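Local coordinates for MdbA protein (Corynebacterium matruchotii ATCC 14266, PDB 6BO0), which acts as a thiol-disulfide oxidoreductase of the DsbA family, probably forming disulfide bonds in exported proteins through its thioredoxin-fold active site, at residues A[113-116]-A[117-121]; A[130-133]-A[134-137]; A[6-9]-A[10-13]; A[156-159]-A[160-164]; A[142-145]-A[146-150]. All blocks are in the same frame, centred on the assembly; numbering follows the deposited sequence. Where two conformers were deposited one is given.

How the interactions relate
Interactions 1, 2 and 3 meet in one apolar cluster: Met115 SD of interaction 1 lies 3.7 Å from Met135 CE of interaction 2, and the same methyl is 3.6 Å from Phe9 CE2 of interaction 3. Tyr13 OH then reaches Glu119 OE2 of interaction 1 over 2.6 Å, a probable hydrogen bond. Interaction 5 packs against interaction 2, their centres about 8 Å apart, with Ala136 CB 3.5 Å from Ile149 CD1. Interaction 4 touches none of the others; its centre is about 29 Å from that of interaction 3, across the chain's centre. Interaction 1 borders the presumed Cys-X-X-Cys redox site: Gln120 bonds to the backbone oxygen of the s-hydroxycysteine at position 49 and Met117 touches Cys52.

Interaction 1: A[113-116]-A[117-121]; sequences RTML and MTEQQ
The carbonyl oxygen of Thr114 takes two bonds from one residue, Thr118: the amide N arrives at 2.8 Å, nearly in line with the C=O bond, and the hydroxyl OG1, also 2.8 Å from Thr114 O, comes in above the carbonyl plane. The hydroxyl is turned back over the preceding helical turn because OG1 stands anti to the carbonyl carbon of Thr118 (chi1 -57°). The two threonines run side by side, Thr114 CG2 3.8 Å from Thr118 OG1, while Thr114 OG1 bonds to Trp110 O one turn earlier. This is the last turn of helix 106-118, in the helical part of the DsbA-like fold. Met117 N still bonds to Arg113 O, and Glu119 N to Met115 O at 2.8 Å, before the chain starts helix 120-123. Across that turn the bent Met115 chain crosses Glu119 at about a right angle, CG to CG 4.1 Å. The Glu119 carboxylate is held by Tyr13 and Asn122. Arg113 extends away from this turn to pair with Glu45 and Asp60, which would balance its buried charge. Beside the presumed Cys-X-X-Cys redox site, Met117 touches Cys52, and Gln120 NE2 bonds to the backbone oxygens of Phe47 and the s-hydroxycysteine at position 49.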
# COMPACT_ATOMS: atom_id res chain seq x y z
N ARG A 113 -2.52 2.47 4.95
CA ARG A 113 -1.23 1.91 4.53
C ARG A 113 -0.13 2.31 5.50
O ARG A 113 0.70 1.48 5.88
CB ARG A 113 -0.90 2.34 3.10
CG ARG A 113 0.49 1.96 2.65
CD ARG A 113 0.75 2.29 1.20
NE ARG A 113 2.15 2.01 0.84
CZ ARG A 113 3.16 2.84 1.03
NH1 ARG A 113 2.98 4.06 1.51
NH2 ARG A 113 4.39 2.44 0.75
N THR A 114 -0.10 3.58 5.88
CA THR A 114 0.89 4.05 6.85
C THR A 114 0.77 3.27 8.16
O THR A 114 1.78 2.83 8.73
CB THR A 114 0.77 5.54 7.10
OG1 THR A 114 0.99 6.25 5.88
CG2 THR A 114 1.77 6.01 8.17
N MET A 115 -0.45 3.11 8.64
CA MET A 115 -0.67 2.37 9.86
C MET A 115 -0.15 0.94 9.74
O MET A 115 0.53 0.45 10.63
CB MET A 115 -2.16 2.45 10.22
CG MET A 115 -2.57 1.66 11.44
SD MET A 115 -2.77 -0.10 11.22
CE MET A 115 -4.17 -0.17 10.10
N LEU A 116 -0.49 0.26 8.65
CA LEU A 116 -0.07 -1.15 8.53
C LEU A 116 1.44 -1.28 8.53
O LEU A 116 1.99 -2.21 9.12
CB LEU A 116 -0.60 -1.76 7.24
CG LEU A 116 -2.11 -2.05 7.15
CD1 LEU A 116 -2.44 -2.50 5.75
CD2 LEU A 116 -2.53 -3.09 8.15
N MET A 117 2.13 -0.37 7.84
CA MET A 117 3.59 -0.42 7.81
C MET A 117 4.19 -0.02 9.15
O MET A 117 5.15 -0.64 9.61
CB MET A 117 4.12 0.47 6.68
CG MET A 117 3.84 -0.08 5.30
SD MET A 117 4.61 -1.70 5.05
CE MET A 117 4.42 -1.88 3.26
N THR A 118 3.63 1.00 9.80
CA THR A 118 4.21 1.48 11.05
C THR A 118 3.98 0.51 12.20
O THR A 118 4.85 0.26 13.04
CB THR A 118 3.65 2.87 11.38
OG1 THR A 118 3.92 3.77 10.29
CG2 THR A 118 4.25 3.41 12.66
N GLU A 119 2.78 -0.06 12.24
CA GLU A 119 2.41 -0.99 13.31
C GLU A 119 2.79 -2.44 13.03
O GLU A 119 2.50 -3.30 13.85
CB GLU A 119 0.91 -0.92 13.59
CG GLU A 119 0.41 0.47 13.97
CD GLU A 119 0.85 0.94 15.34
OE1 GLU A 119 1.20 0.11 16.19
OE2 GLU A 119 0.83 2.17 15.53
N GLN A 120 3.45 -2.68 11.89
CA GLN A 120 3.74 -4.02 11.40
C GLN A 120 4.13 -5.04 12.48
O GLN A 120 3.52 -6.09 12.57
CB GLN A 120 4.85 -3.92 10.37
CG GLN A 120 5.26 -5.22 9.73
CD GLN A 120 6.38 -4.97 8.77
OE1 GLN A 120 7.55 -4.93 9.16
NE2 GLN A 120 6.04 -4.76 7.52
N GLN A 121 5.17 -4.76 13.27
CA GLN A 121 5.63 -5.77 14.20
C GLN A 121 4.67 -6.04 15.32
O GLN A 121 4.65 -7.16 15.83
CB GLN A 121 6.99 -5.40 14.75
CG GLN A 121 8.06 -5.55 13.69
CD GLN A 121 9.45 -5.68 14.22
OE1 GLN A 121 9.68 -5.95 15.41
NE2 GLN A 121 10.40 -5.56 13.33

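Interaction 2: A[130-133]-A[134-137]; sequences KDLA and DMAK
Four successive i to i+4 bonds, from Asp134 N to Lys130 O through Lys137 N to Ala133 O, keep residues 130-137 in regular alpha-helix. On the outer side Asp131 and Asp134 bring like charges together, with Asp131 OD1 4.4 Å from Asp134 OD2. Water 1 sits between them, 2.9 Å from Asp131 OD1 and 2.7 Å from Asp134 OD2, within donating distance of both, though other acceptors compete for its protons. Lys130 NZ makes a salt bridge to Asp131 OD1, its hydrogen bond weak at 3.5 Å, and probably eases the repulsion; the other oxygen of Asp131 accepts from Glu128 N. Helix 129-138 belongs to the helical part of the DsbA-like fold, and its inner side is apolar. There Leu132 and Met135 cross at a slant, Leu132 CD2 4.1 Å from Met135 SD. With CG anti to its carbonyl carbon (chi1 -64°), Met135 runs back along the preceding turn, and SD comes within 3.7 Å of Asp131 O. Its chain then bends at the sulfur and the methyl leads off toward helix 106-118, where Met115 receives it; Leu132 meets Leu116 of that helix. Small Ala133 and Ala136 let Ile149 of helix 143-151 lie close against the backbone.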
# COMPACT_ATOMS: atom_id res chain seq x y z
N LYS A 130 -11.71 -9.22 10.37
CA LYS A 130 -12.65 -8.42 11.16
C LYS A 130 -11.93 -7.34 11.99
O LYS A 130 -12.48 -6.28 12.25
CB LYS A 130 -13.49 -9.31 12.09
CG LYS A 130 -12.73 -10.07 13.17
CD LYS A 130 -13.59 -11.06 13.92
CE LYS A 130 -12.81 -11.62 15.09
NZ LYS A 130 -12.68 -10.57 16.13
N ASP A 131 -10.72 -7.64 12.43
CA ASP A 131 -9.93 -6.71 13.21
C ASP A 131 -9.40 -5.57 12.33
O ASP A 131 -9.40 -4.40 12.72
CB ASP A 131 -8.76 -7.43 13.90
CG ASP A 131 -9.22 -8.56 14.77
OD1 ASP A 131 -10.07 -8.31 15.65
OD2 ASP A 131 -8.79 -9.71 14.53
N LEU A 132 -8.93 -5.93 11.15
CA LEU A 132 -8.51 -4.94 10.17
C LEU A 132 -9.67 -4.05 9.75
O LEU A 132 -9.49 -2.85 9.55
CB LEU A 132 -7.87 -5.64 8.98
CG LEU A 132 -6.57 -6.34 9.30
CD1 LEU A 132 -6.22 -7.37 8.23
CD2 LEU A 132 -5.44 -5.35 9.45
N ALA A 133 -10.88 -4.63 9.69
CA ALA A 133 -12.07 -3.84 9.40
C ALA A 133 -12.33 -2.81 10.50
O ALA A 133 -12.65 -1.65 10.22
CB ALA A 133 -13.28 -4.75 9.23
N ASP A 134 -12.17 -3.22 11.77
CA ASP A 134 -12.34 -2.29 12.89
C ASP A 134 -11.35 -1.13 12.77
O ASP A 134 -11.69 0.03 13.06
CB ASP A 134 -12.13 -2.98 14.23
CG ASP A 134 -13.19 -4.00 14.56
OD1 ASP A 134 -14.31 -3.91 14.03
OD2 ASP A 134 -12.88 -4.89 15.37
N MET A 135 -10.11 -1.44 12.40
CA MET A 135 -9.08 -0.40 12.25
C MET A 135 -9.43 0.58 11.11
O MET A 135 -9.27 1.79 11.23
CB MET A 135 -7.71 -1.06 12.03
CG MET A 135 -7.23 -1.88 13.22
SD MET A 135 -5.93 -3.04 12.77
CE MET A 135 -4.53 -2.30 13.54
N ALA A 136 -9.94 0.01 10.03
CA ALA A 136 -10.38 0.82 8.90
C ALA A 136 -11.49 1.77 9.30
O ALA A 136 -11.51 2.95 8.90
CB ALA A 136 -10.81 -0.08 7.73
N LYS A 137 -12.44 1.28 10.12
CA LYS A 137 -13.52 2.14 10.61
C LYS A 137 -12.96 3.31 11.42
O LYS A 137 -13.36 4.46 11.22
CB LYS A 137 -14.50 1.33 11.43
CG LYS A 137 -15.72 2.13 11.90
CD LYS A 137 -16.72 1.26 12.63
CE LYS A 137 -17.93 2.07 13.07
NZ LYS A 137 -18.71 2.58 11.92
O HOH W 1 -10.54 -5.65 16.56

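Interaction 3: A[6-9]-A[10-13]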
# COMPACT_ATOMS: atom_id res chain seq x y z
N GLU A 6 -5.77 1.05 19.87
CA GLU A 6 -6.21 1.25 18.49
C GLU A 6 -7.15 2.41 18.31
O GLU A 6 -7.15 3.03 17.25
CB GLU A 6 -6.84 -0.02 17.93
CG GLU A 6 -5.81 -1.10 17.69
CD GLU A 6 -6.41 -2.39 17.18
OE1 GLU A 6 -5.70 -3.41 17.24
OE2 GLU A 6 -7.58 -2.38 16.74
N GLU A 7 -7.96 2.73 19.34
CA GLU A 7 -8.84 3.90 19.23
C GLU A 7 -8.03 5.15 18.91
O GLU A 7 -8.49 6.00 18.11
CB GLU A 7 -9.66 4.08 20.50
CG GLU A 7 -10.84 3.11 20.61
CD GLU A 7 -11.81 3.21 19.45
OE1 GLU A 7 -12.03 4.33 18.93
OE2 GLU A 7 -12.37 2.17 19.04
N LYS A 8 -6.82 5.24 19.49
CA LYS A 8 -5.96 6.42 19.29
C LYS A 8 -5.29 6.55 17.92
O LYS A 8 -4.70 7.63 17.62
CB LYS A 8 -4.90 6.52 20.40
CG LYS A 8 -5.37 7.30 21.64
CD LYS A 8 -6.58 6.68 22.33
CE LYS A 8 -7.90 7.34 21.92
NZ LYS A 8 -9.04 6.88 22.75
N PHE A 9 -5.39 5.51 17.08
CA PHE A 9 -4.88 5.52 15.75
C PHE A 9 -5.51 6.64 14.99
O PHE A 9 -4.90 7.11 14.07
CB PHE A 9 -5.20 4.16 15.05
CG PHE A 9 -4.29 3.01 15.44
CD1 PHE A 9 -3.34 3.16 16.46
CD2 PHE A 9 -4.40 1.79 14.80
CE1 PHE A 9 -2.52 2.11 16.83
CE2 PHE A 9 -3.59 0.73 15.18
CZ PHE A 9 -2.64 0.89 16.18
N ALA A 10 -6.75 7.05 15.33
CA ALA A 10 -7.41 8.11 14.56
C ALA A 10 -6.65 9.44 14.64
O ALA A 10 -6.72 10.27 13.73
CB ALA A 10 -8.85 8.28 15.03
N GLU A 11 -5.95 9.65 15.75
CA GLU A 11 -5.10 10.83 15.94
C GLU A 11 -3.75 10.64 15.26
O GLU A 11 -3.17 11.58 14.74
CB GLU A 11 -4.86 11.11 17.44
CG GLU A 11 -6.11 11.37 18.27
CD GLU A 11 -5.85 11.46 19.79
OE1 GLU A 11 -4.70 11.21 20.26
OE2 GLU A 11 -6.79 11.80 20.54
N THR A 12 -3.25 9.42 15.30
CA THR A 12 -1.91 9.11 14.85
C THR A 12 -1.79 9.08 13.32
O THR A 12 -0.81 9.59 12.77
CB THR A 12 -1.44 7.78 15.48
OG1 THR A 12 -1.56 7.88 16.90
CG2 THR A 12 -0.00 7.48 15.15
N TYR A 13 -2.79 8.48 12.66
CA TYR A 13 -2.79 8.26 11.24
C TYR A 13 -3.89 9.08 10.60
O TYR A 13 -4.95 8.57 10.24
CB TYR A 13 -2.93 6.75 10.97
CG TYR A 13 -1.84 5.96 11.67
CD1 TYR A 13 -0.52 6.03 11.25
CD2 TYR A 13 -2.13 5.15 12.75
CE1 TYR A 13 0.49 5.35 11.91
CE2 TYR A 13 -1.14 4.45 13.40
CZ TYR A 13 0.17 4.55 12.98
OH TYR A 13 1.16 3.86 13.64
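A T-shaped aromatic pair, Phe9 with Tyr13, spans the short N-terminal helix 9-12 and turns both rings onto the body of the protein. The planes stand at 85° with centroids 5.5 Å apart, and the edge of Tyr13 is directed at the face of Phe9. Tyr13 CE2 makes the approach, 4.0 Å from Phe9 CG, offset toward the rim of the ring. Tyr13 CD2 lies against Phe9 CB, which is in the plane of the tyrosine ring. The opposite face of Phe9 is covered by Glu6 CA, over its centre, and one face of Tyr13 by Thr12 CG2, 3.6 Å above the plane. The pairing follows from the i to i+4 spacing of one helical turn, whose Tyr13 N to Phe9 O bond is 2.9 Å. Tyr13 leaves helical geometry just there. The side chains lie side by side, pointing the same way, both with CG anti to the carbonyl carbon (chi1 -78° and -56°). Lys8 O accepts from Thr12 N, in the carbonyl plane, and from Glu11 N at 3.0 Å, well above it. Met115 of helix 106-118 touches both residues; Met135 of helix 129-138 meets Phe9 at its ring edge, and Tyr13 OH reaches Glu119.

Interaction 4: A[156-159]-A[160-164]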
# COMPACT_ATOMS: atom_id res chain seq x y z
N ASP A 156 -10.02 -13.04 -2.85
CA ASP A 156 -9.57 -13.77 -4.02
C ASP A 156 -9.03 -12.83 -5.10
O ASP A 156 -8.03 -13.14 -5.75
CB ASP A 156 -10.71 -14.65 -4.53
CG ASP A 156 -10.99 -15.84 -3.59
OD1 ASP A 156 -10.18 -16.13 -2.67
OD2 ASP A 156 -12.03 -16.50 -3.78
N GLU A 157 -9.67 -11.68 -5.28
CA GLU A 157 -9.17 -10.67 -6.20
C GLU A 157 -7.75 -10.25 -5.80
O GLU A 157 -6.86 -10.12 -6.64
CB GLU A 157 -10.12 -9.51 -6.18
CG GLU A 157 -9.87 -8.43 -7.22
CD GLU A 157 -11.10 -7.55 -7.42
OE1 GLU A 157 -12.19 -8.09 -7.69
OE2 GLU A 157 -11.00 -6.33 -7.36
N PHE A 158 -7.54 -10.07 -4.50
CA PHE A 158 -6.23 -9.68 -4.00
C PHE A 158 -5.18 -10.77 -4.25
O PHE A 158 -4.04 -10.47 -4.57
CB PHE A 158 -6.28 -9.31 -2.52
CG PHE A 158 -4.90 -8.95 -2.01
CD1 PHE A 158 -4.33 -7.72 -2.34
CD2 PHE A 158 -4.11 -9.88 -1.37
CE1 PHE A 158 -3.03 -7.43 -1.99
CE2 PHE A 158 -2.80 -9.60 -1.03
CZ PHE A 158 -2.26 -8.37 -1.34
N LYS A 159 -5.55 -12.04 -4.10
CA LYS A 159 -4.59 -13.11 -4.41
C LYS A 159 -4.04 -12.94 -5.83
O LYS A 159 -2.83 -13.11 -6.08
CB LYS A 159 -5.22 -14.50 -4.24
CG LYS A 159 -5.47 -14.92 -2.80
CD LYS A 159 -6.06 -16.32 -2.73
CE LYS A 159 -6.95 -16.52 -1.51
NZ LYS A 159 -7.33 -17.95 -1.36
N LYS A 160 -4.93 -12.64 -6.77
CA LYS A 160 -4.50 -12.42 -8.15
C LYS A 160 -3.67 -11.14 -8.30
O LYS A 160 -2.71 -11.11 -9.08
CB LYS A 160 -5.70 -12.40 -9.11
CG LYS A 160 -5.29 -12.19 -10.57
CD LYS A 160 -6.42 -12.52 -11.54
CE LYS A 160 -6.32 -11.79 -12.86
NZ LYS A 160 -5.01 -11.79 -13.53
N ILE A 161 -4.06 -10.06 -7.63
CA ILE A 161 -3.25 -8.80 -7.62
C ILE A 161 -1.80 -9.15 -7.24
O ILE A 161 -0.83 -8.76 -7.90
CB ILE A 161 -3.82 -7.78 -6.54
CG1 ILE A 161 -5.20 -7.21 -6.91
CG2 ILE A 161 -2.81 -6.66 -6.23
CD1 ILE A 161 -5.20 -6.25 -8.08
N ALA A 162 -1.64 -9.86 -6.13
CA ALA A 162 -0.32 -10.19 -5.60
C ALA A 162 0.47 -11.07 -6.58
O ALA A 162 1.65 -10.83 -6.84
CB ALA A 162 -0.49 -10.87 -4.26
N ASP A 163 -0.20 -12.09 -7.12
CA ASP A 163 0.48 -12.96 -8.08
C ASP A 163 0.90 -12.17 -9.33
O ASP A 163 2.00 -12.37 -9.86
CB ASP A 163 -0.44 -14.10 -8.50
CG ASP A 163 -0.68 -15.14 -7.42
OD1 ASP A 163 0.05 -15.18 -6.42
OD2 ASP A 163 -1.59 -15.99 -7.64
N ASP A 164 0.01 -11.30 -9.79
CA ASP A 164 0.29 -10.50 -10.97
C ASP A 164 1.46 -9.55 -10.75
O ASP A 164 2.29 -9.35 -11.64
CB ASP A 164 -0.96 -9.73 -11.42
CG ASP A 164 -2.01 -10.63 -12.05
OD1 ASP A 164 -1.70 -11.80 -12.33
OD2 ASP A 164 -3.12 -10.14 -12.29
O HOH W 2 -1.35 -14.99 -4.30
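Phe158 leads from CB, with CG anti to the backbone N (chi1 178°), along the flank of the next helical turn, its ring leaning over Ile161 and Ala162, which meet it from the same side. Beyond CG, CD1 comes 4.2 Å from Ile161 CB and, on the other branch, CE2 comes 4.2 Å from Ala162 CB, both at a slant. These are i to i+3 and i to i+4 contacts on the inner side of helix 155-172, the long helix that follows the helical insertion of this DsbA-like fold and leads back to the thioredoxin sheet. Asn91, Thr95 and Tyr98 of helix 89-103 pack against the ring. In the backbone, Ala162 N bonds to Phe158 O at 2.9 Å, while Ile161 places CG1 3.4 Å from Glu157 O. Glu157 sends its carboxylate to Tyr98 and Lys102. On the outer side water 2 donates to Lys159 O at 3.0 Å and to Asp163 OD1 at 2.5 Å, closing a bridge beside the Asp163 N to Lys159 O bond. Lys160 extends along the helix and bends only at its last torsion (chi4 47°), bringing NZ 2.8 Å from Asp164 OD2 on the syn lone pair, a salt bridge one turn on.

Interaction 5: A[142-145]-A[146-150]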
# COMPACT_ATOMS: atom_id res chain seq x y z
N LYS A 142 -15.73 4.08 4.85
CA LYS A 142 -17.17 3.95 4.69
C LYS A 142 -17.68 2.66 5.32
O LYS A 142 -16.96 1.66 5.39
CB LYS A 142 -17.54 3.94 3.21
CG LYS A 142 -17.31 5.27 2.48
CD LYS A 142 -17.78 5.22 1.02
CE LYS A 142 -16.84 4.44 0.11
NZ LYS A 142 -17.22 4.40 -1.35
N ASP A 143 -18.95 2.67 5.73
CA ASP A 143 -19.57 1.50 6.33
C ASP A 143 -19.44 0.28 5.43
O ASP A 143 -19.14 -0.83 5.90
CB ASP A 143 -21.06 1.79 6.62
CG ASP A 143 -21.28 2.94 7.59
OD1 ASP A 143 -20.38 3.27 8.37
OD2 ASP A 143 -22.41 3.48 7.58
N GLU A 144 -19.70 0.44 4.14
CA GLU A 144 -19.65 -0.69 3.22
C GLU A 144 -18.22 -1.22 3.06
O GLU A 144 -18.02 -2.43 2.86
CB GLU A 144 -20.24 -0.28 1.87
CG GLU A 144 -20.31 -1.38 0.84
CD GLU A 144 -21.28 -2.50 1.14
OE1 GLU A 144 -22.02 -2.49 2.17
OE2 GLU A 144 -21.29 -3.45 0.33
N THR A 145 -17.24 -0.32 3.12
CA THR A 145 -15.84 -0.74 3.04
C THR A 145 -15.47 -1.61 4.22
O THR A 145 -14.82 -2.64 4.07
CB THR A 145 -14.93 0.47 2.96
OG1 THR A 145 -15.31 1.26 1.82
CG2 THR A 145 -13.45 0.11 2.89
N VAL A 146 -15.88 -1.19 5.41
CA VAL A 146 -15.63 -1.93 6.62
C VAL A 146 -16.23 -3.34 6.49
O VAL A 146 -15.59 -4.34 6.81
CB VAL A 146 -16.19 -1.16 7.84
CG1 VAL A 146 -16.08 -1.98 9.12
CG2 VAL A 146 -15.45 0.17 8.03
N LYS A 147 -17.49 -3.41 6.03
CA LYS A 147 -18.13 -4.71 5.83
C LYS A 147 -17.33 -5.58 4.84
O LYS A 147 -17.12 -6.77 5.09
CB LYS A 147 -19.55 -4.50 5.34
CG LYS A 147 -20.34 -5.79 5.16
CD LYS A 147 -21.60 -5.57 4.36
CE LYS A 147 -22.59 -4.76 5.13
NZ LYS A 147 -23.84 -4.65 4.34
N LYS A 148 -16.93 -5.00 3.71
CA LYS A 148 -16.24 -5.79 2.70
C LYS A 148 -14.91 -6.30 3.22
O LYS A 148 -14.47 -7.39 2.84
CB LYS A 148 -16.02 -4.98 1.44
CG LYS A 148 -17.29 -4.83 0.61
CD LYS A 148 -16.93 -4.18 -0.70
CE LYS A 148 -18.13 -3.81 -1.52
NZ LYS A 148 -17.65 -3.40 -2.86
N ILE A 149 -14.20 -5.49 4.03
CA ILE A 149 -12.95 -5.99 4.63
C ILE A 149 -13.24 -7.20 5.52
O ILE A 149 -12.63 -8.27 5.38
CB ILE A 149 -12.24 -4.89 5.44
CG1 ILE A 149 -11.79 -3.75 4.52
CG2 ILE A 149 -11.04 -5.50 6.18
CD1 ILE A 149 -11.29 -2.53 5.25
N ALA A 150 -14.19 -7.06 6.43
CA ALA A 150 -14.48 -8.15 7.37
C ALA A 150 -14.90 -9.41 6.64
O ALA A 150 -14.56 -10.51 7.05
CB ALA A 150 -15.57 -7.72 8.36
O HOH W 3 -24.03 -4.18 1.65
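Glu144 sets one carboxylate between two lysines, Lys147 and Lys148, on the outer side of helix 143-151, a helix of the helical part of the DsbA-like fold that packs beside helices 129-138 and 89-103. Glu144 OE1 makes a salt bridge to Lys147 NZ at 3.6 Å, and water 3 closes the gap, donating to Glu144 OE1 and accepting from Lys147 NZ, 2.7 Å from each. The bend of Glu144 at chi2 (68°) turns the carboxylate forward along the helix, and the bend of Lys147 at chi3 (-69°) brings its amine round to meet it. Toward Lys148 the contact is through carbon: Glu144 OE2 lies 3.7 Å from Lys148 CE, while the amine carries on to Asp103 and Tyr154.

Hydrogen bonds at the start of the helix form the second group. Lys142, at the N-cap position, accepts from Val146 N through its carbonyl oxygen at 3.0 Å, and its own N bonds to Asp104 OD2. That carboxylate oxygen also bonds to Thr145 OG1, so Asp104 ties the start of the helix at two points.

Among the apolar contacts, Val146 touches Ala133 and the aliphatic start of Lys137 in the neighbouring helix, and Ile149 meets Ala96 and Thr99 of helix 89-103. Within the turn Thr145 turns its methyl, not its hydroxyl, to Ile149, CG2 standing 4.1 Å from Ile149 CD1.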